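Local coordinates for protein acyl-CoA dehydrogenase (Mycobacterium thermoresistibile, PDB 3NF4) that probably oxidises acyl-CoA thioesters to the corresponding enoyl-CoA, with a bound FAD as electron acceptor, at residues Ala132-Glu137 and Ser165-Gly170; Glu268-Ala273 and Phe291-Met296; Ala327-Thr332 and Ile376-Ile381. One frame throughout, in Å; residues are numbered along the deposited sequence.

Contact 1: Ala132-Glu137 and Ser165-Gly170; sequences AYSLSE and SWITHG. With FAD (flavin-adenine dinucleotide), chain C.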
loop_
_atom_site.group_PDB
_atom_site.type_symbol
_atom_site.label_atom_id
_atom_site.label_comp_id
_atom_site.label_asym_id
_atom_site.label_seq_id
_atom_site.Cartn_x
_atom_site.Cartn_y
_atom_site.Cartn_z
ATOM N N ALA A 132 -12.892 27.419 22.704
ATOM C CA ALA A 132 -11.630 26.979 22.153
ATOM C C ALA A 132 -10.843 26.232 23.230
ATOM O O ALA A 132 -11.149 26.339 24.435
ATOM C CB ALA A 132 -10.837 28.147 21.584
ATOM N N TYR A 133 -9.850 25.471 22.780
ATOM C CA TYR A 133 -9.131 24.514 23.606
ATOM C C TYR A 133 -7.625 24.773 23.373
ATOM O O TYR A 133 -7.182 24.791 22.214
ATOM C CB TYR A 133 -9.552 23.114 23.157
ATOM C CG TYR A 133 -9.111 21.949 24.019
ATOM C CD1 TYR A 133 -9.851 21.560 25.128
ATOM C CD2 TYR A 133 -7.985 21.190 23.682
ATOM C CE1 TYR A 133 -9.465 20.475 25.923
ATOM C CE2 TYR A 133 -7.591 20.091 24.466
ATOM C CZ TYR A 133 -8.342 19.748 25.587
ATOM O OH TYR A 133 -7.977 18.678 26.369
ATOM N N SER A 134 -6.863 24.973 24.459
ATOM C CA SER A 134 -5.468 25.424 24.384
ATOM C C SER A 134 -4.452 24.599 25.176
ATOM O O SER A 134 -4.333 24.741 26.410
ATOM C CB SER A 134 -5.365 26.885 24.818
ATOM O OG SER A 134 -4.046 27.349 24.607
ATOM N N LEU A 135 -3.679 23.779 24.465
ATOM C CA LEU A 135 -2.773 22.835 25.113
ATOM C C LEU A 135 -1.360 22.884 24.525
ATOM O O LEU A 135 -0.380 22.957 25.270
ATOM C CB LEU A 135 -3.366 21.410 25.079
ATOM C CG LEU A 135 -2.613 20.211 25.671
ATOM C CD1 LEU A 135 -2.903 20.051 27.137
ATOM C CD2 LEU A 135 -2.967 18.903 24.966
ATOM N N SER A 136 -1.272 22.859 23.195
ATOM C CA SER A 136 -0.006 22.851 22.470
ATOM C C SER A 136 0.860 24.124 22.619
ATOM O O SER A 136 0.342 25.240 22.697
ATOM C CB SER A 136 -0.269 22.595 20.982
ATOM O OG SER A 136 -0.947 21.370 20.776
ATOM N N GLU A 137 2.180 23.922 22.635
ATOM C CA GLU A 137 3.179 25.000 22.599
ATOM C C GLU A 137 4.156 24.698 21.450
ATOM O O GLU A 137 4.132 23.597 20.907
ATOM C CB GLU A 137 3.911 25.127 23.957
ATOM C CG GLU A 137 2.960 25.418 25.125
ATOM C CD GLU A 137 3.625 25.547 26.510
ATOM O OE1 GLU A 137 4.850 25.838 26.609
ATOM O OE2 GLU A 137 2.884 25.393 27.515
ATOM N N SER A 165 0.298 27.800 21.360
ATOM C CA SER A 165 0.208 27.834 19.892
ATOM C C SER A 165 -0.874 26.949 19.275
ATOM O O SER A 165 -1.497 26.123 19.948
ATOM C CB SER A 165 1.569 27.562 19.254
ATOM O OG SER A 165 2.123 26.379 19.757
ATOM N N TRP A 166 -1.111 27.148 17.987
ATOM C CA TRP A 166 -2.079 26.357 17.226
ATOM C C TRP A 166 -3.470 26.380 17.847
ATOM O O TRP A 166 -4.058 25.346 18.017
ATOM C CB TRP A 166 -1.625 24.898 17.063
ATOM C CG TRP A 166 -0.186 24.695 16.574
ATOM C CD1 TRP A 166 0.853 24.135 17.281
ATOM C CD2 TRP A 166 0.355 25.036 15.286
ATOM N NE1 TRP A 166 1.995 24.132 16.526
ATOM C CE2 TRP A 166 1.725 24.676 15.301
ATOM C CE3 TRP A 166 -0.179 25.618 14.131
ATOM C CZ2 TRP A 166 2.569 24.871 14.198
ATOM C CZ3 TRP A 166 0.664 25.818 13.024
ATOM C CH2 TRP A 166 2.023 25.443 13.069
ATOM N N ILE A 167 -3.992 27.555 18.189
ATOM C CA ILE A 167 -5.330 27.634 18.776
ATOM C C ILE A 167 -6.393 27.887 17.703
ATOM O O ILE A 167 -6.506 28.992 17.176
ATOM C CB ILE A 167 -5.391 28.722 19.894
ATOM C CG1 ILE A 167 -4.329 28.434 20.981
ATOM C CG2 ILE A 167 -6.825 28.873 20.469
ATOM C CD1 ILE A 167 -4.161 29.518 22.003
ATOM N N THR A 168 -7.163 26.847 17.386
ATOM C CA THR A 168 -8.351 26.933 16.530
ATOM C C THR A 168 -9.408 27.886 17.094
ATOM O O THR A 168 -9.838 27.736 18.242
ATOM C CB THR A 168 -8.999 25.551 16.399
ATOM O OG1 THR A 168 -8.083 24.671 15.734
ATOM C CG2 THR A 168 -10.323 25.628 15.631
ATOM N N HIS A 169 -9.831 28.847 16.272
ATOM C CA HIS A 169 -10.712 29.929 16.710
ATOM C C HIS A 169 -9.977 30.954 17.608
ATOM O O HIS A 169 -10.601 31.784 18.267
ATOM C CB HIS A 169 -11.969 29.366 17.389
ATOM C CG HIS A 169 -13.228 29.581 16.607
ATOM N ND1 HIS A 169 -14.190 28.604 16.456
ATOM C CD2 HIS A 169 -13.682 30.664 15.931
ATOM C CE1 HIS A 169 -15.181 29.077 15.718
ATOM N NE2 HIS A 169 -14.899 30.324 15.388
ATOM N N GLY A 170 -8.646 30.880 17.626
ATOM C CA GLY A 170 -7.805 31.834 18.355
ATOM C C GLY A 170 -8.119 33.287 18.024
ATOM O O GLY A 170 -8.055 33.695 16.865
HETATM P PA FAD C . 5.964 17.153 16.464
HETATM O O1A FAD C . 5.542 16.658 17.820
HETATM O O2A FAD C . 7.170 18.052 16.400
HETATM O O5B FAD C . 6.257 15.881 15.517
HETATM C C5B FAD C . 6.943 15.946 14.268
HETATM C C4B FAD C . 7.035 14.536 13.663
HETATM O O4B FAD C . 7.693 13.604 14.546
HETATM C C3B FAD C . 5.652 13.968 13.372
HETATM O O3B FAD C . 5.688 13.288 12.119
HETATM C C2B FAD C . 5.415 12.953 14.478
HETATM O O2B FAD C . 4.473 11.928 14.086
HETATM C C1B FAD C . 6.841 12.476 14.812
HETATM N N9A FAD C . 6.872 12.041 16.231
HETATM C C8A FAD C . 6.745 12.844 17.327
HETATM N N7A FAD C . 6.778 12.075 18.438
HETATM C C5A FAD C . 6.931 10.791 18.035
HETATM C C6A FAD C . 7.040 9.578 18.710
HETATM N N6A FAD C . 6.980 9.556 20.064
HETATM N N1A FAD C . 7.200 8.422 17.997
HETATM C C2A FAD C . 7.251 8.439 16.651
HETATM N N3A FAD C . 7.136 9.600 15.983
HETATM C C4A FAD C . 6.980 10.775 16.645
HETATM N N1 FAD C . -3.449 22.030 19.372
HETATM C C2 FAD C . -4.284 22.286 20.425
HETATM O O2 FAD C . -3.958 21.964 21.598
HETATM N N3 FAD C . -5.483 22.892 20.221
HETATM C C4 FAD C . -5.885 23.254 18.974
HETATM O O4 FAD C . -7.001 23.816 18.833
HETATM C C4X FAD C . -5.044 22.992 17.875
HETATM N N5 FAD C . -5.418 23.357 16.619
HETATM C C5X FAD C . -4.576 23.122 15.577
HETATM C C6 FAD C . -4.957 23.500 14.288
HETATM C C7 FAD C . -4.115 23.272 13.199
HETATM C C7M FAD C . -4.566 23.699 11.822
HETATM C C8 FAD C . -2.879 22.654 13.422
HETATM C C8M FAD C . -1.889 22.354 12.326
HETATM C C9 FAD C . -2.509 22.274 14.710
HETATM C C9A FAD C . -3.338 22.496 15.799
HETATM N N10 FAD C . -2.951 22.113 17.044
HETATM C C10 FAD C . -3.789 22.372 18.094
HETATM C "C1'" FAD C . -1.627 21.454 17.273
HETATM C "C2'" FAD C . -1.530 19.987 16.775
HETATM O "O2'" FAD C . -2.312 19.128 17.629
HETATM C "C3'" FAD C . -0.057 19.514 16.601
HETATM O "O3'" FAD C . 0.514 20.269 15.523
HETATM C "C4'" FAD C . 0.186 18.017 16.302
HETATM O "O4'" FAD C . -0.559 17.166 17.191
HETATM C "C5'" FAD C . 1.660 17.532 16.294
HETATM O "O5'" FAD C . 2.621 18.242 17.115
HETATM P P FAD C . 3.852 19.056 16.435
HETATM O O1P FAD C . 3.289 19.966 15.357
HETATM O O2P FAD C . 4.717 19.683 17.493
HETATM O O3P FAD C . 4.697 17.860 15.730
#
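Strands 132-134 and 165-168, which belong to different sheets, run antiparallel, 6.4 Å apart at closest and at 164° to each other, and the one backbone hydrogen bond between the segments joins S165 N to S136 O (2.9 Å). It lies past the end of the first strand and is nearly straight at hydrogen, although the donor sits 33° out of the carbonyl plane. Apart from this bond, side chains meet by van der Waals contact. CG2 of I167 makes an apolar contact with A132 CB at 4.2 Å, while its CD1 leans on S134 OG. The methyl of A132 also rests on the backbone oxygen of T168. At the other end S165 OG reaches the main chain of E137, whose carboxylate is held by K164, Q139 and the backbone of R148 and C149.

Both segments bond to the pyrimidine end and N5 region of the flavin. From the 132-137 side, Y133 O accepts from FAD N3 (3.2 Å) and the amide of S136 donates to O2, with a weak bond from L135 N beside it. S136 turns OG anti to its carbonyl carbon (chi1 -58°), which brings the hydroxyl to 2.9 Å from FAD N1. From the other segment T168 OG1 donates to N5 at 3.1 Å, and T168 N adds a weak bond to O4. W166 bears on the flavin through CB, and its indole carries ribityl O3' over one face and S136 CB near its edge. A type II turn from I167 to G170 then leads the chain away. This is the flavin-binding site of the acyl-CoA dehydrogenase middle β-domain, where main-chain groups and the hydroxyls of S136 and T168 bond to the polar edge of the isoalloxazine; a second subunit contributes too, its G348 packing on W166.

Contact 2: Glu268-Ala273 and Phe291-Met296; sequences EAVAYA and FLLADM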
loop_
_atom_site.group_PDB
_atom_site.type_symbol
_atom_site.label_atom_id
_atom_site.label_comp_id
_atom_site.label_asym_id
_atom_site.label_seq_id
_atom_site.Cartn_x
_atom_site.Cartn_y
_atom_site.Cartn_z
ATOM N N GLU A 268 -18.412 14.271 -5.887
ATOM C CA GLU A 268 -17.851 14.982 -7.037
ATOM C C GLU A 268 -17.365 14.044 -8.160
ATOM O O GLU A 268 -17.699 14.254 -9.332
ATOM C CB GLU A 268 -16.682 15.874 -6.617
ATOM C CG GLU A 268 -17.045 17.048 -5.719
ATOM C CD GLU A 268 -17.867 18.123 -6.434
ATOM O OE1 GLU A 268 -17.794 18.208 -7.694
ATOM O OE2 GLU A 268 -18.573 18.901 -5.733
ATOM N N ALA A 269 -16.585 13.022 -7.797
ATOM C CA ALA A 269 -15.948 12.142 -8.778
ATOM C C ALA A 269 -16.944 11.194 -9.474
ATOM O O ALA A 269 -16.838 10.956 -10.682
ATOM C CB ALA A 269 -14.786 11.352 -8.141
ATOM N N VAL A 270 -17.892 10.648 -8.711
ATOM C CA VAL A 270 -19.003 9.870 -9.281
ATOM C C VAL A 270 -19.815 10.697 -10.290
ATOM O O VAL A 270 -20.010 10.257 -11.409
ATOM C CB VAL A 270 -19.924 9.269 -8.187
ATOM C CG1 VAL A 270 -21.182 8.654 -8.797
ATOM C CG2 VAL A 270 -19.143 8.225 -7.350
ATOM N N ALA A 271 -20.258 11.893 -9.908
ATOM C CA ALA A 271 -20.942 12.782 -10.864
ATOM C C ALA A 271 -20.117 13.032 -12.146
ATOM O O ALA A 271 -20.625 12.784 -13.256
ATOM C CB ALA A 271 -21.374 14.123 -10.205
ATOM N N TYR A 272 -18.865 13.492 -12.001
ATOM C CA TYR A 272 -17.977 13.703 -13.161
ATOM C C TYR A 272 -17.781 12.481 -14.069
ATOM O O TYR A 272 -17.862 12.601 -15.286
ATOM C CB TYR A 272 -16.592 14.210 -12.737
ATOM C CG TYR A 272 -15.772 14.747 -13.914
ATOM C CD1 TYR A 272 -16.043 16.010 -14.457
ATOM C CD2 TYR A 272 -14.749 13.992 -14.500
ATOM C CE1 TYR A 272 -15.293 16.520 -15.539
ATOM C CE2 TYR A 272 -14.006 14.488 -15.577
ATOM C CZ TYR A 272 -14.287 15.749 -16.089
ATOM O OH TYR A 272 -13.571 16.254 -17.152
ATOM N N ALA A 273 -17.479 11.322 -13.475
ATOM C CA ALA A 273 -17.274 10.081 -14.247
ATOM C C ALA A 273 -18.538 9.676 -15.025
ATOM O O ALA A 273 -18.449 8.990 -16.046
ATOM C CB ALA A 273 -16.782 8.923 -13.353
ATOM N N PHE A 291 -12.551 0.639 -11.339
ATOM C CA PHE A 291 -11.810 0.044 -10.235
ATOM C C PHE A 291 -11.248 1.109 -9.248
ATOM O O PHE A 291 -11.234 0.903 -8.044
ATOM C CB PHE A 291 -10.708 -0.884 -10.775
ATOM C CG PHE A 291 -11.203 -2.278 -11.135
ATOM C CD1 PHE A 291 -12.482 -2.477 -11.654
ATOM C CD2 PHE A 291 -10.391 -3.396 -10.928
ATOM C CE1 PHE A 291 -12.941 -3.758 -11.984
ATOM C CE2 PHE A 291 -10.833 -4.664 -11.227
ATOM C CZ PHE A 291 -12.116 -4.854 -11.761
ATOM N N LEU A 292 -10.818 2.253 -9.761
ATOM C CA LEU A 292 -10.386 3.336 -8.885
ATOM C C LEU A 292 -11.574 3.872 -8.042
ATOM O O LEU A 292 -11.432 4.038 -6.831
ATOM C CB LEU A 292 -9.756 4.447 -9.712
ATOM C CG LEU A 292 -8.780 5.442 -9.115
ATOM C CD1 LEU A 292 -7.388 4.806 -8.995
ATOM C CD2 LEU A 292 -8.710 6.645 -10.019
ATOM N N LEU A 293 -12.728 4.109 -8.671
ATOM C CA LEU A 293 -13.944 4.537 -7.952
ATOM C C LEU A 293 -14.469 3.496 -6.960
ATOM O O LEU A 293 -14.947 3.846 -5.875
ATOM C CB LEU A 293 -15.066 4.908 -8.929
ATOM C CG LEU A 293 -14.954 6.228 -9.690
ATOM C CD1 LEU A 293 -15.869 6.181 -10.913
ATOM C CD2 LEU A 293 -15.291 7.410 -8.796
ATOM N N ALA A 294 -14.395 2.225 -7.342
ATOM C CA ALA A 294 -14.787 1.112 -6.452
ATOM C C ALA A 294 -13.957 1.104 -5.172
ATOM O O ALA A 294 -14.524 0.958 -4.083
ATOM C CB ALA A 294 -14.705 -0.281 -7.181
ATOM N N ASP A 295 -12.639 1.271 -5.298
ATOM C CA ASP A 295 -11.748 1.334 -4.111
ATOM C C ASP A 295 -11.979 2.577 -3.252
ATOM O O ASP A 295 -11.900 2.478 -2.038
ATOM C CB ASP A 295 -10.251 1.199 -4.471
ATOM C CG ASP A 295 -9.848 -0.256 -4.876
ATOM O OD1 ASP A 295 -10.334 -1.266 -4.299
ATOM O OD2 ASP A 295 -9.020 -0.388 -5.795
ATOM N N MET A 296 -12.308 3.710 -3.880
ATOM C CA MET A 296 -12.767 4.910 -3.157
ATOM C C MET A 296 -14.074 4.664 -2.335
ATOM O O MET A 296 -14.165 5.084 -1.157
ATOM C CB MET A 296 -12.957 6.125 -4.116
ATOM C CG MET A 296 -11.657 6.621 -4.831
ATOM S SD MET A 296 -11.944 7.747 -6.272
ATOM C CE MET A 296 -12.971 9.046 -5.576
#
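L293 fits its two methyls against A269, V270 and A273 of the facing helix. The segments run nearly antiparallel, at 156°, with their axes 11.2 Å apart, a wide spacing bridged mainly by the L293 and M296 side chains. Packing is closest against the alanines A269 and A273. CD1 of L293 meets A273 CB at 3.8 Å, and CD2 lies 4.0 Å from A269 CB, one helical turn earlier, so the two branches contact successive alanines. CG lies anti to the carbonyl carbon (chi1 -74°), which directs both methyls to the facing helix. M296, nearly one turn further along, bends at chi3 and brings its terminal CE to 3.9 Å from A269 CB; A269 thus takes a methyl from each of two neighbouring turns.

Towards V270 the fit slackens. This residue is partly exposed and its side chain touches only with CG2, 4.2 Å from L293 CD2, the two side chains meeting at a slant. Next to it A271 faces solvent. On the far side of the second helix, F291, A294 and D295 turn away to the third subunit, where D295 OD1 forms a salt bridge with R378 NE.

Helix 321-346 packs against both members of the pair: its V345 is touched by A269 and L292, and M296 touches D341. Y272 stacks on F346 of the same helix, and E268 leans on V357 and Y360 of helix 357-367. L293 also touches I284, in the connection between the two helices, placing this contact at one end of the C-terminal α-helical bundle.

Contact 3: Ala327-Thr332 and Ile376-Ile381; sequences AKLTAT and IQRLVI. With FAD (flavin-adenine dinucleotide), chain C.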
loop_
_atom_site.group_PDB
_atom_site.type_symbol
_atom_site.label_atom_id
_atom_site.label_comp_id
_atom_site.label_asym_id
_atom_site.label_seq_id
_atom_site.Cartn_x
_atom_site.Cartn_y
_atom_site.Cartn_z
ATOM N N ALA A 327 -10.279 4.121 14.755
ATOM C CA ALA A 327 -11.190 4.941 13.924
ATOM C C ALA A 327 -10.532 6.209 13.308
ATOM O O ALA A 327 -10.699 6.496 12.125
ATOM C CB ALA A 327 -12.468 5.312 14.708
ATOM N N LYS A 328 -9.765 6.953 14.107
ATOM C CA LYS A 328 -9.127 8.200 13.654
ATOM C C LYS A 328 -8.040 7.933 12.596
ATOM O O LYS A 328 -8.025 8.572 11.551
ATOM C CB LYS A 328 -8.598 8.981 14.875
ATOM C CG LYS A 328 -8.140 10.400 14.583
ATOM C CD LYS A 328 -6.667 10.447 14.156
ATOM C CE LYS A 328 -6.226 11.891 13.930
ATOM N NZ LYS A 328 -5.023 11.975 13.080
ATOM N N LEU A 329 -7.147 6.975 12.867
ATOM C CA LEU A 329 -6.132 6.517 11.901
ATOM C C LEU A 329 -6.743 6.075 10.566
ATOM O O LEU A 329 -6.320 6.536 9.491
ATOM C CB LEU A 329 -5.328 5.348 12.472
ATOM C CG LEU A 329 -4.372 4.653 11.490
ATOM C CD1 LEU A 329 -3.141 5.502 11.267
ATOM C CD2 LEU A 329 -3.945 3.313 12.004
ATOM N N THR A 330 -7.723 5.173 10.640
ATOM C CA THR A 330 -8.416 4.604 9.468
ATOM C C THR A 330 -9.108 5.692 8.646
ATOM O O THR A 330 -8.889 5.807 7.436
ATOM C CB THR A 330 -9.455 3.558 9.990
ATOM O OG1 THR A 330 -8.737 2.406 10.461
ATOM C CG2 THR A 330 -10.476 3.131 8.930
ATOM N N ALA A 331 -9.917 6.511 9.303
ATOM C CA ALA A 331 -10.693 7.544 8.623
ATOM C C ALA A 331 -9.853 8.666 7.970
ATOM O O ALA A 331 -10.238 9.194 6.900
ATOM C CB ALA A 331 -11.726 8.131 9.578
ATOM N N THR A 332 -8.716 9.017 8.579
ATOM C CA THR A 332 -7.855 10.065 7.994
ATOM C C THR A 332 -6.938 9.519 6.906
ATOM O O THR A 332 -6.708 10.187 5.890
ATOM C CB THR A 332 -7.061 10.903 9.070
ATOM O OG1 THR A 332 -6.162 10.065 9.819
ATOM C CG2 THR A 332 -8.021 11.580 10.025
ATOM N N ILE A 376 1.704 8.748 16.345
ATOM C CA ILE A 376 1.236 8.620 17.743
ATOM C C ILE A 376 0.045 7.625 17.900
ATOM O O ILE A 376 0.050 6.796 18.845
ATOM C CB ILE A 376 0.971 10.046 18.392
ATOM C CG1 ILE A 376 2.237 10.550 19.072
ATOM C CG2 ILE A 376 -0.121 10.043 19.448
ATOM C CD1 ILE A 376 3.318 11.004 18.140
ATOM N N GLN A 377 -0.944 7.691 16.984
ATOM C CA GLN A 377 -2.051 6.685 16.964
ATOM C C GLN A 377 -1.532 5.242 16.949
ATOM O O GLN A 377 -1.941 4.444 17.771
ATOM C CB GLN A 377 -3.061 6.880 15.810
ATOM C CG GLN A 377 -3.832 8.220 15.750
ATOM C CD GLN A 377 -4.425 8.716 17.102
ATOM O OE1 GLN A 377 -4.710 7.934 18.015
ATOM N NE2 GLN A 377 -4.613 10.042 17.207
ATOM N N ARG A 378 -0.620 4.921 16.029
ATOM C CA ARG A 378 0.002 3.615 15.987
ATOM C C ARG A 378 0.741 3.224 17.293
ATOM O O ARG A 378 0.781 2.036 17.687
ATOM C CB ARG A 378 0.955 3.503 14.781
ATOM C CG ARG A 378 0.271 3.591 13.372
ATOM C CD ARG A 378 1.333 3.414 12.233
ATOM N NE ARG A 378 0.686 3.229 10.942
ATOM C CZ ARG A 378 0.291 4.208 10.126
ATOM N NH1 ARG A 378 0.476 5.484 10.434
ATOM N NH2 ARG A 378 -0.332 3.908 8.996
ATOM N N LEU A 379 1.348 4.219 17.943
ATOM C CA LEU A 379 2.093 3.986 19.187
ATOM C C LEU A 379 1.090 3.691 20.327
ATOM O O LEU A 379 1.272 2.755 21.097
ATOM C CB LEU A 379 3.024 5.176 19.492
ATOM C CG LEU A 379 3.879 5.183 20.768
ATOM C CD1 LEU A 379 4.703 3.872 20.954
ATOM C CD2 LEU A 379 4.807 6.435 20.863
ATOM N N VAL A 380 0.000 4.436 20.380
ATOM C CA VAL A 380 -1.092 4.120 21.317
ATOM C C VAL A 380 -1.638 2.677 21.150
ATOM O O VAL A 380 -1.680 1.911 22.131
ATOM C CB VAL A 380 -2.206 5.208 21.274
ATOM C CG1 VAL A 380 -3.568 4.715 21.828
ATOM C CG2 VAL A 380 -1.733 6.414 22.070
ATOM N N ILE A 381 -1.985 2.297 19.915
ATOM C CA ILE A 381 -2.473 0.949 19.607
ATOM C C ILE A 381 -1.475 -0.167 20.008
ATOM O O ILE A 381 -1.873 -1.185 20.597
ATOM C CB ILE A 381 -2.886 0.817 18.093
ATOM C CG1 ILE A 381 -4.024 1.802 17.769
ATOM C CG2 ILE A 381 -3.294 -0.608 17.775
ATOM C CD1 ILE A 381 -4.141 2.289 16.290
HETATM P PA FAD C . 5.964 17.153 16.464
HETATM O O1A FAD C . 5.542 16.658 17.820
HETATM O O2A FAD C . 7.170 18.052 16.400
HETATM O O5B FAD C . 6.257 15.881 15.517
HETATM C C5B FAD C . 6.943 15.946 14.268
HETATM C C4B FAD C . 7.035 14.536 13.663
HETATM O O4B FAD C . 7.693 13.604 14.546
HETATM C C3B FAD C . 5.652 13.968 13.372
HETATM O O3B FAD C . 5.688 13.288 12.119
HETATM C C2B FAD C . 5.415 12.953 14.478
HETATM O O2B FAD C . 4.473 11.928 14.086
HETATM C C1B FAD C . 6.841 12.476 14.812
HETATM N N9A FAD C . 6.872 12.041 16.231
HETATM C C8A FAD C . 6.745 12.844 17.327
HETATM N N7A FAD C . 6.778 12.075 18.438
HETATM C C5A FAD C . 6.931 10.791 18.035
HETATM C C6A FAD C . 7.040 9.578 18.710
HETATM N N6A FAD C . 6.980 9.556 20.064
HETATM N N1A FAD C . 7.200 8.422 17.997
HETATM C C2A FAD C . 7.251 8.439 16.651
HETATM N N3A FAD C . 7.136 9.600 15.983
HETATM C C4A FAD C . 6.980 10.775 16.645
HETATM N N1 FAD C . -3.449 22.030 19.372
HETATM C C2 FAD C . -4.284 22.286 20.425
HETATM O O2 FAD C . -3.958 21.964 21.598
HETATM N N3 FAD C . -5.483 22.892 20.221
HETATM C C4 FAD C . -5.885 23.254 18.974
HETATM O O4 FAD C . -7.001 23.816 18.833
HETATM C C4X FAD C . -5.044 22.992 17.875
HETATM N N5 FAD C . -5.418 23.357 16.619
HETATM C C5X FAD C . -4.576 23.122 15.577
HETATM C C6 FAD C . -4.957 23.500 14.288
HETATM C C7 FAD C . -4.115 23.272 13.199
HETATM C C7M FAD C . -4.566 23.699 11.822
HETATM C C8 FAD C . -2.879 22.654 13.422
HETATM C C8M FAD C . -1.889 22.354 12.326
HETATM C C9 FAD C . -2.509 22.274 14.710
HETATM C C9A FAD C . -3.338 22.496 15.799
HETATM N N10 FAD C . -2.951 22.113 17.044
HETATM C C10 FAD C . -3.789 22.372 18.094
HETATM C "C1'" FAD C . -1.627 21.454 17.273
HETATM C "C2'" FAD C . -1.530 19.987 16.775
HETATM O "O2'" FAD C . -2.312 19.128 17.629
HETATM C "C3'" FAD C . -0.057 19.514 16.601
HETATM O "O3'" FAD C . 0.514 20.269 15.523
HETATM C "C4'" FAD C . 0.186 18.017 16.302
HETATM O "O4'" FAD C . -0.559 17.166 17.191
HETATM C "C5'" FAD C . 1.660 17.532 16.294
HETATM O "O5'" FAD C . 2.621 18.242 17.115
HETATM P P FAD C . 3.852 19.056 16.435
HETATM O O1P FAD C . 3.289 19.966 15.357
HETATM O O2P FAD C . 4.717 19.683 17.493
HETATM O O3P FAD C . 4.697 17.860 15.730
#
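K328 and Q377 meet at about a right angle where helices 327-332 and 376-381 pass each other, their axes 10.0 Å apart at closest and inclined at 143°. The lysine CB lies 4.7 Å from Q377 NE2. CG stands anti to the backbone N (chi1 -169°) and comes to 4.4 Å from the same Q377 NE2. A bend at chi2 (-88°) then carries K328 CD across the glutamine, 3.7 Å from NE2 and 3.9 Å from Q377 CG. CE of K328 stays near Q377 NE2 at 4.1 Å, and NZ passes beyond to hydrogen bonds with N374 OD1 and the backbone oxygens of M367 and G372. Several oxygens thus surround the buried ammonium and probably stabilise its charge. The amide it crosses is also fixed: NE2 bonds to G372 O and OE1 to S325 OG, which holds its rotation.

L329 packs alongside. It lays CD1 over one face of the R378 guanidinium, offset toward its rim and 3.7 Å from NH1, while CD2 makes an apolar contact with I381 CD1. The guanidinium under L329 reaches D295 of the third subunit. On the first helix K328 O receives T332 N and T332 OG1 from opposite faces of its plane.

Another side of helix 376-381 turns to the cofactor: I376 CD1 lies 3.6 Å from C5A of the FAD adenine, with L379 next to the exocyclic amine. The arrangement belongs to the C-terminal helical bundle of acyl-CoA dehydrogenases; here its last helix lines the adenine end of the FAD site.

How the contacts relate
From the N terminus the contacts close one after another, and none nests in or crosses another. Contact 1 brings together two strands of the middle domain around an intervening region that is largely strand and loop. Contact 2 then closes the short connection between helices 247-274 and 289-315, and contact 3 spans the longest excursion, returning helix 374-383 to helix 321-346. Contacts 1 and 3 touch opposite ends of one FAD molecule, flavin and adenine, with centres about 22 Å apart. Contacts 2 and 3 have centres about 26 Å apart in one helical domain, yet meet between chains, where 291-296 of one subunit packs on 376-381 of the third.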